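Long-range contacts in beta-porphyranase B (Bacteroides plebeius, PDB 4AWD), which cleaves the sulfated red-seaweed polysaccharide porphyran at its beta-1,4 linkages, releasing mostly a sulfated disaccharide: residues Gly122-Tyr133 and Phe276-Thr286; Leu153-Glu161 and Ile169-Leu177. All coordinates share one frame; numbering follows the deposited sequence.

Overall arrangement
Both contacts belong to the GH16 beta-sandwich, whose neighbouring strands carry a buried core and a projecting hairpin at once. Contact 2 lies in sequence between the segments of contact 1; their centres are 14 Å apart. Strand 281-285 of contact 1 lies between 117-126 and 149-163, the first hairpin strand of contact 2; Phe281 N is 2.8 Å from Ser154 O. The side chain of Glu176, the probable nucleophile in contact 2, is about 6 Å from that of Trp75, a likely substrate binder, and about 3 Å from a bound glycerol, probably from the crystallisation liquor. In contact 1 the side chain of His283 is about 4 Å from that of Trp75.

Contact 1. Residues Gly122-Tyr133 and Phe276-Thr286; sequences GAVASVKNQAHY and FDRPMFIHIVT
Gly122-Ser126 and Ile282-Thr286 form an antiparallel pair within the GH16 beta-sandwich, showing how a regular pairing gives way to loops at a strand end. The buried part is tight. Val124 and Ile284 are a hydrogen-bonded pair, Val124 N to Ile284 O and Ile284 N to Val124 O both measuring 2.7 Å; their CB atoms meet at 3.9 Å, and Ile284 also touches Leu96 and Ile98 of strand 95-107. The other face carries Ala123, Ala125, His283 and Val285. There the His283 ring has Phe281 CE1 over the centre of one face and Val285 CG2 nearer the rim of the opposite one, while Ser72 holds its NE2. Where the strand ends, Ser126 turns OG between its own N and carbonyl carbon (chi1 54°), from where OG accepts from Ile282 N at 2.8 Å and donates to Lys128 O at 3.0 Å.

Val127 and Lys128 loop outward; the chain is back against Phe281 at Asn129, and Ala131 forms a single bridge with Met280 through two backbone bonds. The loose side faces solvent: Lys128 leads away to a salt bridge with Asp53, and Gln130 runs alongside Pro279. At the far end His132 and Pro279 make a second close-packed patch. Pro279 N lies over the centre of one imidazole face, Tyr133 CE2 over the other, and His132 NE2 donates in the ring plane to Phe276 O at 3.2 Å.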
loop_
_atom_site.group_PDB
_atom_site.type_symbol
_atom_site.label_atom_id
_atom_site.label_comp_id
_atom_site.label_asym_id
_atom_site.label_seq_id
_atom_site.Cartn_x
_atom_site.Cartn_y
_atom_site.Cartn_z
ATOM N N GLY A 122 9.202 -2.278 -7.918
ATOM C CA GLY A 122 8.125 -1.594 -8.628
ATOM C C GLY A 122 7.290 -0.715 -7.717
ATOM O O GLY A 122 7.062 -1.045 -6.564
ATOM N N ALA A 123 6.856 0.423 -8.245
ATOM C CA ALA A 123 5.901 1.285 -7.569
ATOM C C ALA A 123 4.835 1.718 -8.559
ATOM O O ALA A 123 5.097 2.564 -9.439
ATOM C CB ALA A 123 6.586 2.496 -6.986
ATOM N N VAL A 124 3.646 1.129 -8.417
ATOM C CA VAL A 124 2.469 1.477 -9.242
ATOM C C VAL A 124 1.558 2.482 -8.520
ATOM O O VAL A 124 1.259 2.320 -7.344
ATOM C CB VAL A 124 1.653 0.208 -9.601
ATOM C CG1 VAL A 124 0.465 0.547 -10.453
ATOM C CG2 VAL A 124 2.515 -0.788 -10.326
ATOM N N ALA A 125 1.111 3.508 -9.231
ATOM C CA ALA A 125 0.153 4.468 -8.690
ATOM C C ALA A 125 -1.038 4.584 -9.618
ATOM O O ALA A 125 -0.872 4.660 -10.843
ATOM C CB ALA A 125 0.804 5.839 -8.501
ATOM N N SER A 126 -2.240 4.592 -9.060
ATOM C CA SER A 126 -3.406 4.947 -9.869
ATOM C C SER A 126 -3.241 6.361 -10.437
ATOM O O SER A 126 -2.618 7.239 -9.821
ATOM C CB SER A 126 -4.721 4.805 -9.081
ATOM O OG SER A 126 -4.711 5.543 -7.856
ATOM N N VAL A 127 -3.767 6.553 -11.641
ATOM C CA VAL A 127 -3.717 7.845 -12.313
ATOM C C VAL A 127 -4.593 8.853 -11.564
ATOM O O VAL A 127 -4.194 9.981 -11.328
ATOM C CB VAL A 127 -4.135 7.723 -13.808
ATOM C CG1 VAL A 127 -4.500 9.082 -14.408
ATOM C CG2 VAL A 127 -3.016 7.089 -14.586
ATOM N N LYS A 128 -5.777 8.414 -11.171
ATOM C CA LYS A 128 -6.691 9.276 -10.476
ATOM C C LYS A 128 -6.350 9.242 -9.000
ATOM O O LYS A 128 -5.792 8.258 -8.505
ATOM C CB LYS A 128 -8.131 8.856 -10.749
ATOM C CG LYS A 128 -8.578 9.060 -12.198
ATOM C CD LYS A 128 -10.060 9.376 -12.197
ATOM C CE LYS A 128 -10.730 9.235 -13.551
ATOM N NZ LYS A 128 -12.190 9.623 -13.423
ATOM N N ASN A 129 -6.656 10.332 -8.304
ATOM C CA ASN A 129 -6.322 10.453 -6.903
ATOM C C ASN A 129 -7.510 10.892 -6.040
ATOM O O ASN A 129 -7.344 11.632 -5.076
ATOM C CB ASN A 129 -5.153 11.428 -6.746
ATOM C CG ASN A 129 -5.476 12.807 -7.275
ATOM O OD1 ASN A 129 -6.616 13.078 -7.651
ATOM N ND2 ASN A 129 -4.473 13.681 -7.328
ATOM N N GLN A 130 -8.699 10.410 -6.376
ATOM C CA GLN A 130 -9.919 10.811 -5.673
ATOM C C GLN A 130 -10.593 9.626 -4.991
ATOM O O GLN A 130 -11.831 9.615 -4.820
ATOM C CB GLN A 130 -10.902 11.477 -6.651
ATOM C CG GLN A 130 -10.360 12.735 -7.336
ATOM C CD GLN A 130 -10.104 13.845 -6.341
ATOM O OE1 GLN A 130 -11.033 14.344 -5.713
ATOM N NE2 GLN A 130 -8.835 14.233 -6.184
ATOM N N ALA A 131 -9.800 8.621 -4.618
ATOM C CA ALA A 131 -10.348 7.489 -3.869
ATOM C C ALA A 131 -10.570 7.955 -2.443
ATOM O O ALA A 131 -9.626 8.381 -1.786
ATOM C CB ALA A 131 -9.410 6.305 -3.903
ATOM N N HIS A 132 -11.827 7.922 -1.987
ATOM C CA HIS A 132 -12.157 8.325 -0.618
ATOM C C HIS A 132 -12.910 7.210 0.105
ATOM O O HIS A 132 -12.594 6.029 -0.093
ATOM C CB HIS A 132 -12.945 9.649 -0.581
ATOM C CG HIS A 132 -12.593 10.526 0.587
ATOM N ND1 HIS A 132 -12.896 11.868 0.629
ATOM C CD2 HIS A 132 -11.920 10.258 1.734
ATOM C CE1 HIS A 132 -12.449 12.384 1.762
ATOM N NE2 HIS A 132 -11.845 11.431 2.446
ATOM N N TYR A 133 -13.903 7.575 0.925
ATOM C CA TYR A 133 -14.644 6.592 1.736
ATOM C C TYR A 133 -15.231 5.536 0.826
ATOM O O TYR A 133 -15.737 5.841 -0.273
ATOM C CB TYR A 133 -15.744 7.237 2.596
ATOM C CG TYR A 133 -15.296 8.490 3.319
ATOM C CD1 TYR A 133 -14.090 8.521 4.012
ATOM C CD2 TYR A 133 -16.055 9.656 3.275
ATOM C CE1 TYR A 133 -13.668 9.662 4.658
ATOM C CE2 TYR A 133 -15.634 10.812 3.939
ATOM C CZ TYR A 133 -14.439 10.792 4.625
ATOM O OH TYR A 133 -13.987 11.907 5.262
ATOM N N PHE A 276 -8.753 11.868 8.299
ATOM C CA PHE A 276 -8.832 11.236 6.973
ATOM C C PHE A 276 -9.928 11.801 6.067
ATOM O O PHE A 276 -10.569 11.065 5.316
ATOM C CB PHE A 276 -8.910 9.702 7.078
ATOM C CG PHE A 276 -7.562 9.038 7.236
ATOM C CD1 PHE A 276 -6.538 9.658 7.950
ATOM C CD2 PHE A 276 -7.323 7.786 6.686
ATOM C CE1 PHE A 276 -5.298 9.050 8.096
ATOM C CE2 PHE A 276 -6.083 7.173 6.824
ATOM C CZ PHE A 276 -5.066 7.812 7.531
ATOM N N ASP A 277 -10.107 13.121 6.128
ATOM C CA ASP A 277 -11.109 13.809 5.316
ATOM C C ASP A 277 -10.619 14.188 3.911
ATOM O O ASP A 277 -11.240 15.008 3.235
ATOM C CB ASP A 277 -11.668 15.041 6.046
ATOM C CG ASP A 277 -10.598 16.078 6.386
ATOM O OD1 ASP A 277 -9.439 15.966 5.902
ATOM O OD2 ASP A 277 -10.929 17.014 7.171
ATOM N N ARG A 278 -9.510 13.599 3.479
ATOM C CA ARG A 278 -8.977 13.878 2.152
ATOM C C ARG A 278 -8.829 12.603 1.315
ATOM O O ARG A 278 -8.344 11.580 1.816
ATOM C CB ARG A 278 -7.622 14.563 2.249
ATOM C CG ARG A 278 -7.637 16.024 2.639
ATOM C CD ARG A 278 -6.189 16.514 2.663
ATOM N NE ARG A 278 -5.547 16.207 1.382
ATOM C CZ ARG A 278 -4.239 16.040 1.196
ATOM N NH1 ARG A 278 -3.379 16.151 2.211
ATOM N NH2 ARG A 278 -3.794 15.769 -0.021
ATOM N N PRO A 279 -9.213 12.672 0.027
ATOM C CA PRO A 279 -9.085 11.513 -0.862
ATOM C C PRO A 279 -7.613 11.148 -1.148
ATOM O O PRO A 279 -6.695 11.931 -0.828
ATOM C CB PRO A 279 -9.785 11.989 -2.131
ATOM C CG PRO A 279 -9.520 13.489 -2.147
ATOM C CD PRO A 279 -9.640 13.889 -0.703
ATOM N N MET A 280 -7.398 9.971 -1.742
ATOM C CA MET A 280 -6.051 9.440 -1.972
ATOM C C MET A 280 -5.900 8.788 -3.336
ATOM O O MET A 280 -6.894 8.501 -4.032
ATOM C CB MET A 280 -5.704 8.387 -0.910
ATOM C CG MET A 280 -5.509 8.918 0.496
ATOM S SD MET A 280 -5.208 7.588 1.691
ATOM C CE MET A 280 -5.287 8.539 3.202
ATOM N N PHE A 281 -4.647 8.534 -3.709
ATOM C CA PHE A 281 -4.337 7.618 -4.810
ATOM C C PHE A 281 -3.968 6.235 -4.272
ATOM O O PHE A 281 -3.634 6.092 -3.092
ATOM C CB PHE A 281 -3.240 8.183 -5.736
ATOM C CG PHE A 281 -1.982 8.616 -5.031
ATOM C CD1 PHE A 281 -0.967 7.707 -4.760
ATOM C CD2 PHE A 281 -1.790 9.945 -4.684
ATOM C CE1 PHE A 281 0.208 8.115 -4.127
ATOM C CE2 PHE A 281 -0.630 10.366 -4.050
ATOM C CZ PHE A 281 0.372 9.450 -3.775
ATOM N N ILE A 282 -4.051 5.217 -5.132
ATOM C CA ILE A 282 -3.585 3.864 -4.786
ATOM C C ILE A 282 -2.083 3.769 -5.049
ATOM O O ILE A 282 -1.617 4.191 -6.113
ATOM C CB ILE A 282 -4.288 2.770 -5.644
ATOM C CG1 ILE A 282 -5.816 2.846 -5.527
ATOM C CG2 ILE A 282 -3.781 1.372 -5.286
ATOM C CD1 ILE A 282 -6.382 2.101 -4.344
ATOM N N HIS A 283 -1.331 3.238 -4.088
ATOM C CA HIS A 283 0.053 2.833 -4.332
ATOM C C HIS A 283 0.225 1.318 -4.253
ATOM O O HIS A 283 -0.284 0.667 -3.344
ATOM C CB HIS A 283 1.004 3.500 -3.347
ATOM C CG HIS A 283 1.938 4.493 -3.978
ATOM N ND1 HIS A 283 2.633 5.431 -3.242
ATOM C CD2 HIS A 283 2.295 4.690 -5.271
ATOM C CE1 HIS A 283 3.379 6.161 -4.054
ATOM N NE2 HIS A 283 3.192 5.732 -5.290
ATOM N N ILE A 284 0.937 0.746 -5.204
ATOM C CA ILE A 284 1.212 -0.680 -5.151
ATOM C C ILE A 284 2.726 -0.832 -5.273
ATOM O O ILE A 284 3.291 -0.572 -6.322
ATOM C CB ILE A 284 0.450 -1.477 -6.242
ATOM C CG1 ILE A 284 -1.017 -1.028 -6.323
ATOM C CG2 ILE A 284 0.539 -2.975 -5.943
ATOM C CD1 ILE A 284 -1.851 -1.671 -7.435
ATOM N N VAL A 285 3.374 -1.236 -4.186
ATOM C CA VAL A 285 4.810 -1.005 -4.039
ATOM C C VAL A 285 5.606 -2.212 -3.539
ATOM O O VAL A 285 5.174 -2.951 -2.665
ATOM C CB VAL A 285 5.071 0.191 -3.092
ATOM C CG1 VAL A 285 6.542 0.320 -2.761
ATOM C CG2 VAL A 285 4.559 1.477 -3.721
ATOM N N THR A 286 6.803 -2.344 -4.089
ATOM C CA THR A 286 7.767 -3.376 -3.737
ATOM C C THR A 286 9.040 -2.657 -3.246
ATOM O O THR A 286 9.698 -1.941 -4.009
ATOM C CB THR A 286 8.010 -4.236 -5.000
ATOM O OG1 THR A 286 7.342 -5.503 -4.858
ATOM C CG2 THR A 286 9.436 -4.417 -5.263
#

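Contact 2. Residues Leu153-Glu161 and Ile169-Leu177; sequences LSNRPVMKE and IKTWSSQEL
The beta hairpin of strands 149-163 and 168-182 supplies the probable nucleophile of this GH16 enzyme, Glu176, which faces Ser154 in a non-hydrogen-bonded antiparallel pair. The extended Glu176 side chain leaves with CG anti to the backbone N (chi1 -174°); CG passes 4.0 Å from Ser154 OG, and OE1 accepts a hydrogen bond from Trp210. Next to it, two backbone bonds fix the Leu153-Leu177 pair.

The register slips by one residue before Val158; Asn155 holds the last pairing on the inner side, its N bonded to Gln175 O. Asn155 OD1 accepts from Gln175 N at 2.9 Å, and ND2 donates nearly straight to Gln175 OE1 at 3.1 Å. The two amide planes stand 87° apart, with ND2 above the carbonyl plane of Gln175. ND2 also bonds to Pro279 O, tying the side chain to the loop that leads into strand 281-285.

Farther out, in the more exposed arm, Lys160 O is gripped by Thr171 N and Thr171 OG1, at 2.8 and 2.9 Å, from opposite faces of its carbonyl plane. Met159 CG (chi1 -160°) lies 3.2 Å from Trp172 NE1, and the bend at chi2 sets SD obliquely to the indole in a Met-aromatic contact. Strand 168-182 thus runs from this arm into the cleft, carrying both glutamates of the GH16 signature, the probable nucleophile Glu176 and probable proton donor Glu181.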
loop_
_atom_site.group_PDB
_atom_site.type_symbol
_atom_site.label_atom_id
_atom_site.label_comp_id
_atom_site.label_asym_id
_atom_site.label_seq_id
_atom_site.Cartn_x
_atom_site.Cartn_y
_atom_site.Cartn_z
ATOM N N LEU A 153 -2.897 3.250 0.124
ATOM C CA LEU A 153 -3.336 4.524 -0.435
ATOM C C LEU A 153 -2.610 5.661 0.277
ATOM O O LEU A 153 -2.219 5.530 1.448
ATOM C CB LEU A 153 -4.853 4.708 -0.288
ATOM C CG LEU A 153 -5.771 3.735 -1.042
ATOM C CD1 LEU A 153 -5.907 2.473 -0.240
ATOM C CD2 LEU A 153 -7.135 4.322 -1.285
ATOM N N SER A 154 -2.441 6.771 -0.440
ATOM C CA SER A 154 -1.709 7.910 0.059
ATOM C C SER A 154 -2.154 9.158 -0.669
ATOM O O SER A 154 -2.761 9.079 -1.743
ATOM C CB SER A 154 -0.216 7.703 -0.203
ATOM O OG SER A 154 0.573 8.506 0.648
ATOM N N ASN A 155 -1.837 10.311 -0.092
ATOM C CA ASN A 155 -1.983 11.568 -0.795
ATOM C C ASN A 155 -0.783 12.488 -0.562
ATOM O O ASN A 155 0.122 12.165 0.206
ATOM C CB ASN A 155 -3.320 12.247 -0.466
ATOM C CG ASN A 155 -3.482 12.566 1.020
ATOM O OD1 ASN A 155 -2.508 12.742 1.740
ATOM N ND2 ASN A 155 -4.719 12.655 1.468
ATOM N N ARG A 156 -0.776 13.620 -1.251
ATOM C CA ARG A 156 0.326 14.557 -1.181
ATOM C C ARG A 156 0.089 15.629 -0.124
ATOM O O ARG A 156 -1.051 15.896 0.245
ATOM C CB ARG A 156 0.548 15.175 -2.545
ATOM C CG ARG A 156 0.986 14.144 -3.555
ATOM C CD ARG A 156 0.622 14.610 -4.925
ATOM N NE ARG A 156 1.610 15.538 -5.475
ATOM C CZ ARG A 156 1.376 16.369 -6.486
ATOM N NH1 ARG A 156 0.166 16.412 -7.065
ATOM N NH2 ARG A 156 2.353 17.162 -6.912
ATOM N N PRO A 157 1.171 16.219 0.394
ATOM C CA PRO A 157 1.053 17.178 1.488
ATOM C C PRO A 157 0.342 18.466 1.094
ATOM O O PRO A 157 0.491 18.944 -0.017
ATOM C CB PRO A 157 2.513 17.457 1.883
ATOM C CG PRO A 157 3.342 16.976 0.756
ATOM C CD PRO A 157 2.577 15.893 0.084
ATOM N N VAL A 158 -0.445 18.997 2.017
ATOM C CA VAL A 158 -1.185 20.231 1.812
ATOM C C VAL A 158 -0.685 21.233 2.845
ATOM O O VAL A 158 -0.538 20.898 4.033
ATOM C CB VAL A 158 -2.721 19.985 1.948
ATOM C CG1 VAL A 158 -3.464 21.232 2.413
ATOM C CG2 VAL A 158 -3.297 19.474 0.636
ATOM N N MET A 159 -0.399 22.448 2.388
ATOM C CA MET A 159 0.135 23.496 3.256
ATOM C C MET A 159 -0.985 24.239 3.994
ATOM O O MET A 159 -2.031 24.553 3.414
ATOM C CB MET A 159 1.011 24.470 2.455
ATOM C CG MET A 159 1.983 25.295 3.290
ATOM S SD MET A 159 1.280 26.823 3.969
ATOM C CE MET A 159 1.122 27.840 2.493
ATOM N N LYS A 160 -0.755 24.482 5.283
ATOM C CA LYS A 160 -1.626 25.314 6.109
ATOM C C LYS A 160 -0.741 26.269 6.897
ATOM O O LYS A 160 0.275 25.854 7.470
ATOM C CB LYS A 160 -2.443 24.464 7.081
ATOM C CG LYS A 160 -3.759 25.103 7.504
ATOM C CD LYS A 160 -3.947 25.122 9.019
ATOM C CE LYS A 160 -4.206 23.728 9.594
ATOM N NZ LYS A 160 -4.236 23.747 11.089
ATOM N N GLU A 161 -1.117 27.547 6.910
ATOM C CA GLU A 161 -0.365 28.561 7.656
ATOM C C GLU A 161 -0.836 28.668 9.101
ATOM O O GLU A 161 -2.039 28.661 9.389
ATOM C CB GLU A 161 -0.405 29.923 6.950
ATOM C CG GLU A 161 0.431 29.956 5.659
ATOM C CD GLU A 161 0.629 31.357 5.060
ATOM O OE1 GLU A 161 -0.180 32.271 5.350
ATOM O OE2 GLU A 161 1.606 31.532 4.286
ATOM N N ILE A 169 3.911 30.527 10.596
ATOM C CA ILE A 169 4.627 29.282 10.401
ATOM C C ILE A 169 3.883 28.468 9.357
ATOM O O ILE A 169 2.671 28.236 9.472
ATOM C CB ILE A 169 4.753 28.479 11.715
ATOM C CG1 ILE A 169 5.532 29.273 12.759
ATOM C CG2 ILE A 169 5.451 27.142 11.483
ATOM C CD1 ILE A 169 5.272 28.817 14.207
ATOM N N LYS A 170 4.607 28.057 8.329
ATOM C CA LYS A 170 4.067 27.104 7.377
ATOM C C LYS A 170 4.063 25.706 7.999
ATOM O O LYS A 170 5.032 25.288 8.658
ATOM C CB LYS A 170 4.862 27.117 6.066
ATOM C CG LYS A 170 4.704 28.401 5.248
ATOM C CD LYS A 170 5.398 28.286 3.901
ATOM C CE LYS A 170 5.400 29.609 3.145
ATOM N NZ LYS A 170 6.129 29.466 1.861
ATOM N N THR A 171 2.952 25.000 7.801
ATOM C CA THR A 171 2.855 23.592 8.169
ATOM C C THR A 171 2.330 22.748 7.003
ATOM O O THR A 171 1.658 23.257 6.101
ATOM C CB THR A 171 1.966 23.374 9.413
ATOM O OG1 THR A 171 0.585 23.434 9.036
ATOM C CG2 THR A 171 2.253 24.413 10.478
ATOM N N TRP A 172 2.647 21.456 7.031
ATOM C CA TRP A 172 2.163 20.526 6.024
ATOM C C TRP A 172 1.637 19.260 6.664
ATOM O O TRP A 172 2.196 18.784 7.649
ATOM C CB TRP A 172 3.260 20.174 5.027
ATOM C CG TRP A 172 3.794 21.362 4.290
ATOM C CD1 TRP A 172 3.340 21.881 3.098
ATOM C CD2 TRP A 172 4.890 22.179 4.693
ATOM N NE1 TRP A 172 4.092 22.971 2.745
ATOM C CE2 TRP A 172 5.046 23.182 3.707
ATOM C CE3 TRP A 172 5.757 22.167 5.797
ATOM C CZ2 TRP A 172 6.043 24.162 3.791
ATOM C CZ3 TRP A 172 6.743 23.145 5.884
ATOM C CH2 TRP A 172 6.881 24.127 4.880
ATOM N N SER A 173 0.557 18.737 6.088
ATOM C CA SER A 173 0.020 17.440 6.463
ATOM C C SER A 173 -0.368 16.607 5.240
ATOM O O SER A 173 -0.676 17.144 4.172
ATOM C CB SER A 173 -1.175 17.600 7.406
ATOM O OG SER A 173 -2.279 18.191 6.733
ATOM N N SER A 174 -0.311 15.291 5.410
ATOM C CA SER A 174 -0.830 14.336 4.436
ATOM C C SER A 174 -1.242 13.071 5.176
ATOM O O SER A 174 -1.024 12.957 6.382
ATOM C CB SER A 174 0.197 14.022 3.351
ATOM O OG SER A 174 1.320 13.336 3.876
ATOM N N GLN A 175 -1.866 12.137 4.466
ATOM C CA GLN A 175 -2.306 10.890 5.078
ATOM C C GLN A 175 -1.901 9.693 4.229
ATOM O O GLN A 175 -1.601 9.825 3.044
ATOM C CB GLN A 175 -3.819 10.887 5.335
ATOM C CG GLN A 175 -4.317 11.997 6.254
ATOM C CD GLN A 175 -4.507 13.328 5.521
ATOM O OE1 GLN A 175 -5.089 13.382 4.441
ATOM N NE2 GLN A 175 -4.006 14.404 6.114
ATOM N N GLU A 176 -1.920 8.527 4.854
ATOM C CA GLU A 176 -1.399 7.324 4.269
ATOM C C GLU A 176 -2.096 6.148 4.929
ATOM O O GLU A 176 -2.105 6.037 6.159
ATOM C CB GLU A 176 0.116 7.240 4.511
ATOM C CG GLU A 176 0.813 6.086 3.816
ATOM C CD GLU A 176 2.322 6.195 3.902
ATOM O OE1 GLU A 176 2.836 7.217 4.419
ATOM O OE2 GLU A 176 3.010 5.256 3.467
ATOM N N LEU A 177 -2.673 5.284 4.104
ATOM C CA LEU A 177 -3.462 4.162 4.579
ATOM C C LEU A 177 -2.859 2.873 4.042
ATOM O O LEU A 177 -2.926 2.584 2.844
ATOM C CB LEU A 177 -4.941 4.332 4.167
ATOM C CG LEU A 177 -5.985 3.197 4.246
ATOM C CD1 LEU A 177 -6.055 2.578 5.623
ATOM C CD2 LEU A 177 -7.372 3.716 3.852
HETATM O O HOH W 1 1.434 10.786 2.974
HETATM O O HOH W 2 -1.909 20.788 6.368
#